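PDB 3FI9: malate dehydrogenase from Porphyromonas gingivalis, which probably interconverts malate and oxaloacetate, with NAD as the hydride carrier. Local coordinates for residues Y5-K10 with A250-E255; K10-G15 with E72-A77; D76-V81 with C116-H121; K110-Y115 with S140-S145. All coordinates share one frame; numbering follows the deposited sequence.

Contact 1: residues Y5-K10 with A250-E255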
loop_
_atom_site.group_PDB
_atom_site.type_symbol
_atom_site.label_atom_id
_atom_site.label_comp_id
_atom_site.label_asym_id
_atom_site.label_seq_id
_atom_site.Cartn_x
_atom_site.Cartn_y
_atom_site.Cartn_z
ATOM N N TYR A 5 18.337 4.914 1.296
ATOM C CA TYR A 5 17.983 3.614 0.707
ATOM C C TYR A 5 18.861 2.545 1.304
ATOM O O TYR A 5 20.056 2.783 1.584
ATOM C CB TYR A 5 18.183 3.660 -0.809
ATOM C CG TYR A 5 17.046 4.324 -1.544
ATOM C CD1 TYR A 5 15.899 3.585 -1.887
ATOM C CD2 TYR A 5 17.097 5.669 -1.893
ATOM C CE1 TYR A 5 14.836 4.173 -2.557
ATOM C CE2 TYR A 5 16.027 6.287 -2.573
ATOM C CZ TYR A 5 14.894 5.527 -2.900
ATOM O OH TYR A 5 13.819 6.087 -3.562
ATOM N N LEU A 6 18.306 1.350 1.469
ATOM C CA LEU A 6 19.062 0.270 2.142
ATOM C C LEU A 6 20.202 -0.238 1.266
ATOM O O LEU A 6 21.251 -0.643 1.760
ATOM C CB LEU A 6 18.115 -0.893 2.458
ATOM C CG LEU A 6 18.577 -2.111 3.254
ATOM C CD1 LEU A 6 19.142 -1.709 4.611
ATOM C CD2 LEU A 6 17.301 -3.042 3.416
ATOM N N THR A 7 19.993 -0.263 -0.031
ATOM C CA THR A 7 21.027 -0.710 -0.913
ATOM C C THR A 7 20.824 -0.027 -2.262
ATOM O O THR A 7 19.775 0.580 -2.483
ATOM C CB THR A 7 21.005 -2.273 -1.039
ATOM O OG1 THR A 7 22.059 -2.700 -1.890
ATOM C CG2 THR A 7 19.683 -2.779 -1.646
ATOM N N GLU A 8 21.812 -0.100 -3.152
ATOM C CA GLU A 8 21.604 0.319 -4.543
ATOM C C GLU A 8 21.317 -0.878 -5.469
ATOM O O GLU A 8 21.018 -0.721 -6.655
ATOM C CB GLU A 8 22.848 1.087 -5.067
ATOM C CG GLU A 8 23.241 2.293 -4.230
ATOM C CD GLU A 8 22.217 3.404 -4.295
ATOM O OE1 GLU A 8 21.953 3.877 -5.408
ATOM O OE2 GLU A 8 21.709 3.819 -3.233
ATOM N N GLU A 9 21.428 -2.096 -4.950
ATOM C CA GLU A 9 21.215 -3.267 -5.809
ATOM C C GLU A 9 19.759 -3.383 -6.299
ATOM O O GLU A 9 18.854 -2.910 -5.640
ATOM C CB GLU A 9 21.738 -4.538 -5.116
ATOM C CG GLU A 9 23.245 -4.333 -4.826
ATOM C CD GLU A 9 24.027 -5.573 -4.506
ATOM O OE1 GLU A 9 25.029 -5.844 -5.220
ATOM O OE2 GLU A 9 23.689 -6.249 -3.525
ATOM N N LYS A 10 19.564 -4.012 -7.452
ATOM C CA LYS A 10 18.251 -4.070 -8.114
ATOM C C LYS A 10 17.349 -5.107 -7.442
ATOM O O LYS A 10 17.777 -6.243 -7.136
ATOM C CB LYS A 10 18.435 -4.315 -9.610
ATOM C CG LYS A 10 17.194 -4.698 -10.407
ATOM C CD LYS A 10 17.486 -4.590 -11.919
ATOM C CE LYS A 10 16.340 -5.151 -12.739
ATOM N NZ LYS A 10 16.615 -5.128 -14.189
ATOM N N ALA A 250 14.512 -7.816 5.059
ATOM C CA ALA A 250 15.423 -8.532 5.957
ATOM C C ALA A 250 16.582 -9.145 5.189
ATOM O O ALA A 250 17.727 -9.079 5.614
ATOM C CB ALA A 250 14.643 -9.640 6.722
ATOM N N ALA A 251 16.276 -9.771 4.060
ATOM C CA ALA A 251 17.317 -10.373 3.224
ATOM C C ALA A 251 18.284 -9.332 2.676
ATOM O O ALA A 251 19.393 -9.682 2.311
ATOM C CB ALA A 251 16.714 -11.147 2.074
ATOM N N MET A 252 17.833 -8.082 2.569
ATOM C CA MET A 252 18.662 -7.015 2.001
ATOM C C MET A 252 19.488 -6.326 3.099
ATOM O O MET A 252 20.171 -5.328 2.820
ATOM C CB MET A 252 17.787 -5.995 1.233
ATOM C CG MET A 252 17.096 -6.518 -0.055
ATOM S SD MET A 252 15.687 -5.592 -0.881
ATOM C CE MET A 252 16.613 -4.337 -1.856
ATOM N N GLY A 253 19.410 -6.842 4.330
ATOM C CA GLY A 253 20.200 -6.350 5.467
ATOM C C GLY A 253 19.488 -5.316 6.320
ATOM O O GLY A 253 20.090 -4.686 7.203
ATOM N N GLY A 254 18.194 -5.143 6.067
ATOM C CA GLY A 254 17.370 -4.279 6.878
ATOM C C GLY A 254 16.912 -4.946 8.155
ATOM O O GLY A 254 17.498 -5.936 8.628
ATOM N N GLU A 255 15.864 -4.368 8.713
ATOM C CA GLU A 255 15.212 -4.837 9.916
ATOM C C GLU A 255 14.870 -6.342 9.798
ATOM O O GLU A 255 14.456 -6.803 8.752
ATOM C CB GLU A 255 13.952 -3.982 10.065
ATOM C CG GLU A 255 13.114 -4.210 11.308
ATOM C CD GLU A 255 12.076 -3.117 11.468
ATOM O OE1 GLU A 255 12.162 -2.104 10.724
ATOM O OE2 GLU A 255 11.192 -3.257 12.345
#

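Contact 2: residues K10-G15 with E72-A77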
loop_
_atom_site.group_PDB
_atom_site.type_symbol
_atom_site.label_atom_id
_atom_site.label_comp_id
_atom_site.label_asym_id
_atom_site.label_seq_id
_atom_site.Cartn_x
_atom_site.Cartn_y
_atom_site.Cartn_z
ATOM N N LYS A 10 19.564 -4.012 -7.452
ATOM C CA LYS A 10 18.251 -4.070 -8.114
ATOM C C LYS A 10 17.349 -5.107 -7.442
ATOM O O LYS A 10 17.777 -6.243 -7.136
ATOM C CB LYS A 10 18.435 -4.315 -9.610
ATOM C CG LYS A 10 17.194 -4.698 -10.407
ATOM C CD LYS A 10 17.486 -4.590 -11.919
ATOM C CE LYS A 10 16.340 -5.151 -12.739
ATOM N NZ LYS A 10 16.615 -5.128 -14.189
ATOM N N LEU A 11 16.133 -4.647 -7.148
ATOM C CA LEU A 11 15.045 -5.475 -6.694
ATOM C C LEU A 11 14.014 -5.576 -7.819
ATOM O O LEU A 11 13.467 -4.565 -8.337
ATOM C CB LEU A 11 14.412 -4.896 -5.399
ATOM C CG LEU A 11 12.999 -5.405 -4.999
ATOM C CD1 LEU A 11 12.969 -6.944 -4.832
ATOM C CD2 LEU A 11 12.496 -4.720 -3.673
ATOM N N THR A 12 13.750 -6.810 -8.211
ATOM C CA THR A 12 12.717 -7.066 -9.192
ATOM C C THR A 12 11.475 -7.768 -8.639
ATOM O O THR A 12 11.540 -8.869 -8.060
ATOM C CB THR A 12 13.282 -7.891 -10.330
ATOM O OG1 THR A 12 14.293 -7.119 -10.988
ATOM C CG2 THR A 12 12.183 -8.269 -11.332
ATOM N N ILE A 13 10.332 -7.159 -8.894
ATOM C CA ILE A 13 9.043 -7.752 -8.512
ATOM C C ILE A 13 8.490 -8.460 -9.696
ATOM O O ILE A 13 8.270 -7.832 -10.720
ATOM C CB ILE A 13 8.032 -6.668 -8.104
ATOM C CG1 ILE A 13 8.548 -5.868 -6.916
ATOM C CG2 ILE A 13 6.631 -7.302 -7.763
ATOM C CD1 ILE A 13 9.114 -6.656 -5.805
ATOM N N VAL A 14 8.264 -9.771 -9.587
ATOM C CA VAL A 14 7.608 -10.487 -10.661
ATOM C C VAL A 14 6.110 -10.596 -10.364
ATOM O O VAL A 14 5.737 -10.903 -9.252
ATOM C CB VAL A 14 8.245 -11.903 -10.857
ATOM C CG1 VAL A 14 7.453 -12.715 -11.853
ATOM C CG2 VAL A 14 9.647 -11.762 -11.340
ATOM N N GLY A 15 5.259 -10.309 -11.342
ATOM C CA GLY A 15 3.830 -10.348 -11.101
ATOM C C GLY A 15 3.329 -8.986 -10.674
ATOM O O GLY A 15 2.323 -8.888 -9.993
ATOM N N GLU A 72 15.424 -8.576 -19.485
ATOM C CA GLU A 72 15.656 -7.203 -19.027
ATOM C C GLU A 72 15.429 -7.045 -17.524
ATOM O O GLU A 72 16.231 -6.413 -16.818
ATOM C CB GLU A 72 14.721 -6.261 -19.785
ATOM C CG GLU A 72 15.189 -6.012 -21.197
ATOM C CD GLU A 72 14.290 -5.041 -21.923
ATOM O OE1 GLU A 72 13.228 -4.684 -21.354
ATOM O OE2 GLU A 72 14.653 -4.643 -23.054
ATOM N N ALA A 73 14.360 -7.662 -17.056
ATOM C CA ALA A 73 13.910 -7.616 -15.653
ATOM C C ALA A 73 14.904 -8.295 -14.717
ATOM O O ALA A 73 15.196 -7.794 -13.631
ATOM C CB ALA A 73 12.537 -8.289 -15.537
ATOM N N LEU A 74 15.395 -9.469 -15.114
ATOM C CA LEU A 74 16.335 -10.187 -14.228
ATOM C C LEU A 74 17.797 -9.755 -14.368
ATOM O O LEU A 74 18.624 -9.986 -13.483
ATOM C CB LEU A 74 16.164 -11.700 -14.398
ATOM C CG LEU A 74 14.801 -12.246 -13.950
ATOM C CD1 LEU A 74 14.815 -13.748 -13.931
ATOM C CD2 LEU A 74 14.464 -11.705 -12.572
ATOM N N THR A 75 18.152 -9.107 -15.466
ATOM C CA THR A 75 19.548 -8.610 -15.591
ATOM C C THR A 75 19.944 -7.638 -14.482
ATOM O O THR A 75 19.272 -6.632 -14.276
ATOM C CB THR A 75 19.798 -7.995 -17.009
ATOM O OG1 THR A 75 19.512 -9.005 -17.997
ATOM C CG2 THR A 75 21.236 -7.544 -17.153
ATOM N N ASP A 76 21.030 -7.945 -13.765
ATOM C CA ASP A 76 21.498 -7.165 -12.604
ATOM C C ASP A 76 20.612 -7.375 -11.361
ATOM O O ASP A 76 20.912 -6.834 -10.292
ATOM C CB ASP A 76 21.585 -5.660 -12.910
ATOM C CG ASP A 76 22.514 -5.334 -14.076
ATOM O OD1 ASP A 76 23.650 -5.855 -14.110
ATOM O OD2 ASP A 76 22.116 -4.519 -14.939
ATOM N N ALA A 77 19.547 -8.170 -11.466
ATOM C CA ALA A 77 18.675 -8.411 -10.289
ATOM C C ALA A 77 19.496 -9.063 -9.193
ATOM O O ALA A 77 20.159 -10.060 -9.451
ATOM C CB ALA A 77 17.485 -9.326 -10.675
HETATM O O HOH W 1 21.992 -4.673 -9.128
HETATM O O HOH W 2 18.783 -3.609 -15.021
#

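Contact 3: residues D76-V81 with C116-H121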
loop_
_atom_site.group_PDB
_atom_site.type_symbol
_atom_site.label_atom_id
_atom_site.label_comp_id
_atom_site.label_asym_id
_atom_site.label_seq_id
_atom_site.Cartn_x
_atom_site.Cartn_y
_atom_site.Cartn_z
ATOM N N ASP A 76 21.030 -7.945 -13.765
ATOM C CA ASP A 76 21.498 -7.165 -12.604
ATOM C C ASP A 76 20.612 -7.375 -11.361
ATOM O O ASP A 76 20.912 -6.834 -10.292
ATOM C CB ASP A 76 21.585 -5.660 -12.910
ATOM C CG ASP A 76 22.514 -5.334 -14.076
ATOM O OD1 ASP A 76 23.650 -5.855 -14.110
ATOM O OD2 ASP A 76 22.116 -4.519 -14.939
ATOM N N ALA A 77 19.547 -8.170 -11.466
ATOM C CA ALA A 77 18.675 -8.411 -10.289
ATOM C C ALA A 77 19.496 -9.063 -9.193
ATOM O O ALA A 77 20.159 -10.060 -9.451
ATOM C CB ALA A 77 17.485 -9.326 -10.675
ATOM N N LYS A 78 19.467 -8.521 -7.981
ATOM C CA LYS A 78 20.035 -9.206 -6.836
ATOM C C LYS A 78 18.999 -9.720 -5.832
ATOM O O LYS A 78 19.322 -10.544 -4.982
ATOM C CB LYS A 78 20.963 -8.289 -6.068
ATOM C CG LYS A 78 22.279 -7.936 -6.857
ATOM C CD LYS A 78 22.974 -9.181 -7.412
ATOM C CE LYS A 78 24.431 -8.851 -7.778
ATOM N NZ LYS A 78 24.442 -8.236 -9.100
ATOM N N TYR A 79 17.806 -9.161 -5.888
ATOM C CA TYR A 79 16.665 -9.623 -5.054
ATOM C C TYR A 79 15.480 -9.749 -5.947
ATOM O O TYR A 79 15.275 -8.935 -6.848
ATOM C CB TYR A 79 16.370 -8.641 -3.914
ATOM C CG TYR A 79 17.596 -8.446 -3.083
ATOM C CD1 TYR A 79 17.871 -9.278 -2.016
ATOM C CD2 TYR A 79 18.560 -7.473 -3.436
ATOM C CE1 TYR A 79 19.059 -9.109 -1.243
ATOM C CE2 TYR A 79 19.711 -7.325 -2.706
ATOM C CZ TYR A 79 19.948 -8.126 -1.602
ATOM O OH TYR A 79 21.107 -7.974 -0.881
ATOM N N ILE A 80 14.687 -10.800 -5.715
ATOM C CA ILE A 80 13.523 -11.039 -6.515
ATOM C C ILE A 80 12.394 -11.458 -5.607
ATOM O O ILE A 80 12.583 -12.311 -4.733
ATOM C CB ILE A 80 13.731 -12.225 -7.503
ATOM C CG1 ILE A 80 14.843 -11.895 -8.518
ATOM C CG2 ILE A 80 12.407 -12.513 -8.239
ATOM C CD1 ILE A 80 15.241 -13.100 -9.395
ATOM N N VAL A 81 11.218 -10.891 -5.828
ATOM C CA VAL A 81 10.023 -11.357 -5.135
ATOM C C VAL A 81 8.992 -11.662 -6.184
ATOM O O VAL A 81 8.626 -10.783 -6.931
ATOM C CB VAL A 81 9.453 -10.265 -4.197
ATOM C CG1 VAL A 81 8.067 -10.700 -3.585
ATOM C CG2 VAL A 81 10.480 -9.937 -3.126
ATOM N N CYS A 116 20.549 -14.166 -13.873
ATOM C CA CYS A 116 21.076 -13.623 -12.630
ATOM C C CYS A 116 21.509 -14.709 -11.613
ATOM O O CYS A 116 21.091 -14.714 -10.449
ATOM C CB CYS A 116 20.115 -12.576 -12.030
ATOM S SG CYS A 116 18.421 -13.183 -11.774
ATOM N N PRO A 117 22.378 -15.636 -12.064
ATOM C CA PRO A 117 22.831 -16.731 -11.213
ATOM C C PRO A 117 23.488 -16.194 -9.961
ATOM O O PRO A 117 23.555 -16.920 -8.956
ATOM C CB PRO A 117 23.875 -17.453 -12.091
ATOM C CG PRO A 117 24.338 -16.406 -13.066
ATOM C CD PRO A 117 23.076 -15.611 -13.365
ATOM N N ASP A 118 23.939 -14.932 -9.991
ATOM C CA ASP A 118 24.497 -14.244 -8.795
ATOM C C ASP A 118 23.477 -13.519 -7.891
ATOM O O ASP A 118 23.867 -12.791 -6.963
ATOM C CB ASP A 118 25.562 -13.211 -9.207
ATOM C CG ASP A 118 25.016 -12.188 -10.225
ATOM O OD1 ASP A 118 24.056 -12.522 -10.961
ATOM O OD2 ASP A 118 25.556 -11.059 -10.325
ATOM N N CYS A 119 22.187 -13.726 -8.147
ATOM C CA CYS A 119 21.100 -13.221 -7.280
ATOM C C CYS A 119 21.394 -13.556 -5.827
ATOM O O CYS A 119 21.926 -14.628 -5.551
ATOM C CB CYS A 119 19.767 -13.899 -7.695
ATOM S SG CYS A 119 18.245 -12.969 -7.196
ATOM N N LYS A 120 21.048 -12.672 -4.890
ATOM C CA LYS A 120 21.319 -12.918 -3.482
ATOM C C LYS A 120 20.142 -13.666 -2.802
ATOM O O LYS A 120 20.349 -14.561 -2.007
ATOM C CB LYS A 120 21.614 -11.602 -2.747
ATOM C CG LYS A 120 23.038 -10.988 -3.060
ATOM C CD LYS A 120 23.105 -9.532 -2.613
ATOM C CE LYS A 120 24.317 -9.217 -1.779
ATOM N NZ LYS A 120 25.428 -8.712 -2.599
ATOM N N HIS A 121 18.921 -13.246 -3.081
ATOM C CA HIS A 121 17.746 -13.874 -2.446
ATOM C C HIS A 121 16.504 -13.837 -3.287
ATOM O O HIS A 121 16.244 -12.861 -3.982
ATOM C CB HIS A 121 17.432 -13.190 -1.094
ATOM C CG HIS A 121 16.663 -14.068 -0.162
ATOM N ND1 HIS A 121 17.289 -14.973 0.668
ATOM C CD2 HIS A 121 15.324 -14.216 0.046
ATOM C CE1 HIS A 121 16.372 -15.647 1.346
ATOM N NE2 HIS A 121 15.173 -15.223 0.973
HETATM O O HOH W 3 22.425 -10.031 -11.112
#

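Contact 4: residues K110-Y115 with S140-S145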
loop_
_atom_site.group_PDB
_atom_site.type_symbol
_atom_site.label_atom_id
_atom_site.label_comp_id
_atom_site.label_asym_id
_atom_site.label_seq_id
_atom_site.Cartn_x
_atom_site.Cartn_y
_atom_site.Cartn_z
ATOM N N LYS A 110 14.947 -21.467 -14.094
ATOM C CA LYS A 110 15.810 -21.498 -15.292
ATOM C C LYS A 110 16.248 -20.066 -15.696
ATOM O O LYS A 110 17.398 -19.804 -16.087
ATOM C CB LYS A 110 15.038 -22.134 -16.448
ATOM C CG LYS A 110 14.665 -23.617 -16.283
ATOM C CD LYS A 110 13.665 -23.983 -17.390
ATOM C CE LYS A 110 13.167 -25.420 -17.276
ATOM N NZ LYS A 110 12.487 -25.900 -18.520
ATOM N N ASP A 111 15.305 -19.136 -15.575
ATOM C CA ASP A 111 15.535 -17.715 -15.929
ATOM C C ASP A 111 16.518 -17.053 -14.987
ATOM O O ASP A 111 17.372 -16.248 -15.403
ATOM C CB ASP A 111 14.223 -16.936 -15.843
ATOM C CG ASP A 111 13.261 -17.248 -16.971
ATOM O OD1 ASP A 111 13.659 -17.827 -17.996
ATOM O OD2 ASP A 111 12.069 -16.928 -16.816
ATOM N N ILE A 112 16.392 -17.372 -13.707
ATOM C CA ILE A 112 17.324 -16.851 -12.721
ATOM C C ILE A 112 18.686 -17.411 -13.083
ATOM O O ILE A 112 19.703 -16.729 -12.934
ATOM C CB ILE A 112 16.939 -17.248 -11.264
ATOM C CG1 ILE A 112 15.752 -16.402 -10.738
ATOM C CG2 ILE A 112 18.131 -17.149 -10.348
ATOM C CD1 ILE A 112 15.116 -16.941 -9.447
ATOM N N LYS A 113 18.714 -18.654 -13.569
ATOM C CA LYS A 113 19.995 -19.315 -13.790
ATOM C C LYS A 113 20.714 -18.708 -14.987
ATOM O O LYS A 113 21.936 -18.527 -14.971
ATOM C CB LYS A 113 19.846 -20.853 -13.909
ATOM C CG LYS A 113 21.207 -21.591 -14.045
ATOM C CD LYS A 113 21.029 -23.125 -14.192
ATOM C CE LYS A 113 20.999 -23.825 -12.855
ATOM N NZ LYS A 113 20.999 -25.339 -12.986
ATOM N N SER A 114 19.928 -18.350 -15.991
ATOM C CA SER A 114 20.429 -17.753 -17.222
ATOM C C SER A 114 20.825 -16.304 -17.035
ATOM O O SER A 114 21.860 -15.882 -17.538
ATOM C CB SER A 114 19.379 -17.803 -18.317
ATOM O OG SER A 114 19.005 -19.133 -18.603
ATOM N N TYR A 115 19.998 -15.548 -16.316
ATOM C CA TYR A 115 20.126 -14.086 -16.299
ATOM C C TYR A 115 20.674 -13.468 -15.002
ATOM O O TYR A 115 21.220 -12.364 -15.017
ATOM C CB TYR A 115 18.751 -13.474 -16.649
ATOM C CG TYR A 115 18.186 -13.945 -17.965
ATOM C CD1 TYR A 115 18.959 -13.937 -19.129
ATOM C CD2 TYR A 115 16.870 -14.418 -18.051
ATOM C CE1 TYR A 115 18.422 -14.385 -20.363
ATOM C CE2 TYR A 115 16.320 -14.849 -19.257
ATOM C CZ TYR A 115 17.109 -14.835 -20.412
ATOM O OH TYR A 115 16.558 -15.272 -21.603
ATOM N N SER A 140 16.932 -22.980 -10.008
ATOM C CA SER A 140 17.637 -21.699 -9.998
ATOM C C SER A 140 19.144 -21.893 -9.831
ATOM O O SER A 140 19.928 -20.986 -10.128
ATOM C CB SER A 140 17.156 -20.845 -8.818
ATOM O OG SER A 140 17.680 -21.353 -7.569
ATOM N N GLY A 141 19.543 -23.035 -9.276
ATOM C CA GLY A 141 20.963 -23.291 -8.959
ATOM C C GLY A 141 21.460 -22.590 -7.709
ATOM O O GLY A 141 22.660 -22.657 -7.396
ATOM N N LEU A 142 20.561 -21.904 -6.984
ATOM C CA LEU A 142 20.988 -21.134 -5.817
ATOM C C LEU A 142 21.185 -22.073 -4.620
ATOM O O LEU A 142 20.747 -23.215 -4.677
ATOM C CB LEU A 142 19.999 -19.990 -5.482
ATOM C CG LEU A 142 19.723 -18.936 -6.602
ATOM C CD1 LEU A 142 18.610 -17.998 -6.214
ATOM C CD2 LEU A 142 20.982 -18.112 -6.985
ATOM N N LYS A 143 21.881 -21.602 -3.576
ATOM C CA LYS A 143 21.956 -22.306 -2.283
ATOM C C LYS A 143 20.608 -22.303 -1.523
ATOM O O LYS A 143 19.761 -21.424 -1.740
ATOM C CB LYS A 143 23.007 -21.631 -1.411
ATOM C CG LYS A 143 24.431 -21.778 -2.007
ATOM C CD LYS A 143 25.460 -21.128 -1.114
ATOM C CE LYS A 143 25.094 -19.692 -0.839
ATOM N NZ LYS A 143 24.860 -18.938 -2.107
ATOM N N PRO A 144 20.401 -23.283 -0.626
ATOM C CA PRO A 144 19.136 -23.284 0.151
ATOM C C PRO A 144 18.921 -22.006 0.963
ATOM O O PRO A 144 17.776 -21.583 1.153
ATOM C CB PRO A 144 19.304 -24.489 1.080
ATOM C CG PRO A 144 20.100 -25.456 0.264
ATOM C CD PRO A 144 21.077 -24.596 -0.568
ATOM N N SER A 145 20.006 -21.382 1.439
ATOM C CA SER A 145 19.864 -20.161 2.191
ATOM C C SER A 145 19.343 -18.963 1.365
ATOM O O SER A 145 19.020 -17.913 1.916
ATOM C CB SER A 145 21.217 -19.779 2.764
ATOM O OG SER A 145 22.045 -19.448 1.659
#

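Contact 1: residues Y5-K10 with A250-E255
Leu6 comes closest to Gly254 where the loop before strand 10-14 passes the C-terminal end of helix 238-251, their CA atoms 6.8 Å apart. That helix finishes in a Schellman motif: Gly253 takes a positive phi of 94°, and the chain then turns away through Gly254. The contact joins the lead-in to the first strand of the Rossmann domain to a helix of the C-terminal half, near the surface and away from the predicted cofactor and substrate sites. Leu6 lays its branched end over this turn. With CG anti to the backbone N (chi1 -175°), CD2 reaches Met252 CB at 3.7 Å and Gly254 N at 3.5 Å, while CD1 rests against the glycine backbone. Thr7 OG1 stays within its own loop and accepts a nearly straight bond from Glu9 N, two residues on, at 3.2 Å, an ST turn. Met252 also touches Leu33 of another loop and Tyr79 of strand 77-82. The other branch of Thr7 points across at the bent end of that thioether, the two side chains crossing at about a right angle, and CG2 meets Met252 CE at a tight 3.4 Å.

Contact 2: residues K10-G15 with E72-A77
Lys10 and Thr12, two residues apart on strand 10-14, both reach over to the C-terminal end of helix 70-74, where the chain leaves the helix through a type II turn from Leu74 to Ala77 and starts strand 77-82. The close-packed part is made by the lysine chain and the threonine hydroxyl together. Lys10 runs fully extended across the helix end, its CE only 3.0 Å from Ala73 O, and delivers its ammonium group to the carbonyls there. NZ donates to Thr75 O at 3.1 Å, in the carbonyl plane, and more weakly to Glu72 O. Thr12 OG1 gives a 2.9 Å hydrogen bond to Ala73 O, arriving 31° out of the carbonyl plane, and Ala77 CB lies beside the hydroxyl. The methyl of Thr12 is packed more loosely, its CG2 4.3 Å from Leu74 CD2. Cys38 and Tyr40 of strand 37-40 close in as well, Cys38 against Thr12 and Tyr40 against Ala73.

The solvent side belongs to Asp76 and two waters. One water accepts from Lys10 NZ at 2.8 Å and makes a weak bond to Asp76 OD2; another links Lys10 N to Asp76 O. The carboxylate itself stays at a distance from the ammonium group.

The positive charge thus sits where carbonyl oxygens converge at the negative end of the helix dipole. That setting probably favours the protonated amine, and Asp76, its OD2 5.6 Å from Lys10 NZ, could add a longer-range attraction.

Contact 3: residues D76-V81 with C116-H121
Tyr79 and Lys120 both carry CG anti to the carbonyl carbon (chi1 -57° and -74°); the extended chi2 of the lysine brings CD to the phenol, and bends at chi3 and chi4 then turn CE and NZ off toward a salt bridge with Glu9. Lys120 CD lies 3.1 Å from Tyr79 OH and 3.6 Å from Tyr79 CZ. His121 CB borders the same ring, and the imidazole turns away to bond Thr148. On the other side of the strand, Ile80 CD1 fits against two thiols, 3.7 Å from Cys119 SG and 4.0 Å from Cys116 SG. Tyr79 and His121 pair in a parallel bridge. Lys78 O accepts from Lys120 N at 2.7 Å and weakly from His121 N, and Ile80 N donates to His121 O at 3.1 Å, almost in line with the carbonyl. At the exposed rim Lys78 NZ forms a salt bridge with Asp118 OD2 at 3.3 Å, its hydrogen bond weak. A water bonded to Ala77 O and Asp118 OD1 helps tie this edge together. Cys116 to Cys119 form a type I turn after helix 94-115. Helix, turn and the parallel strands 77-82 and 121-124 make up the beta-alpha-beta crossover of the Rossmann NAD-binding domain.

Contact 4: residues K110-Y115 with S140-S145
Ile112 and Ser140 make a modest packing contact between two helix ends on one side of the Rossmann sheet, where the last turns of helix 94-115 lie beside the exit from helix 129-140. The backbones come close here, with Lys113 CA 5.1 Å from Ser140 CA. Ile112 supplies the buried part: its CG2 stands 4.1 Å from Ser140 CB and 4.2 Å from Leu142 CD1. Both Ile112 and Leu142 also touch Val122 of strand 121-124, so the three aliphatic groups pack together between helix and sheet. Lys113 runs along the exposed rim. Its CB lies against Ser140 O, and the bend at chi3 (-89°) brings CE over the backbone of Gly141, 3.9 Å from Gly141 CA.

Across the interface carbon meets carbon or a carbonyl oxygen; the hydrogen bonds stay within each side. Ser140 OG accepts from Leu142 N at 3.0 Å, an ST turn that redirects the chain just past the helix, and it also bonds Leu137 O. Gly141, with a positive phi of 77°, marks the break from helix into the loop before strand 147-150. Neighbouring crossover helices packed over a parallel sheet in this way belong to the Rossmann fold of the NAD-binding domain.

Overall arrangement
Contacts 2, 3 and 4 all lie in the NAD-binding domain, and contact 1 ties its leading loop to helix 238-251 of the C-terminal half. Contacts 2 and 3, centres about 7 Å apart, share Asp76 and Ala77 and bring together strands 10-14, 77-82 and 121-124, consecutive in the parallel part of the sheet. Contact 4 lies about 8 Å from contact 3, among the helices on one side of that sheet; in sequence their segments alternate. Leu74 of contact 2 packs on its Asp111 and Tyr115. Contact 1 spans all the others along the chain. It shares Lys10 with contact 2 and meets Lys120 and Tyr79 of contact 3, whereas contact 4 stays about 7 Å off at the nearest atoms.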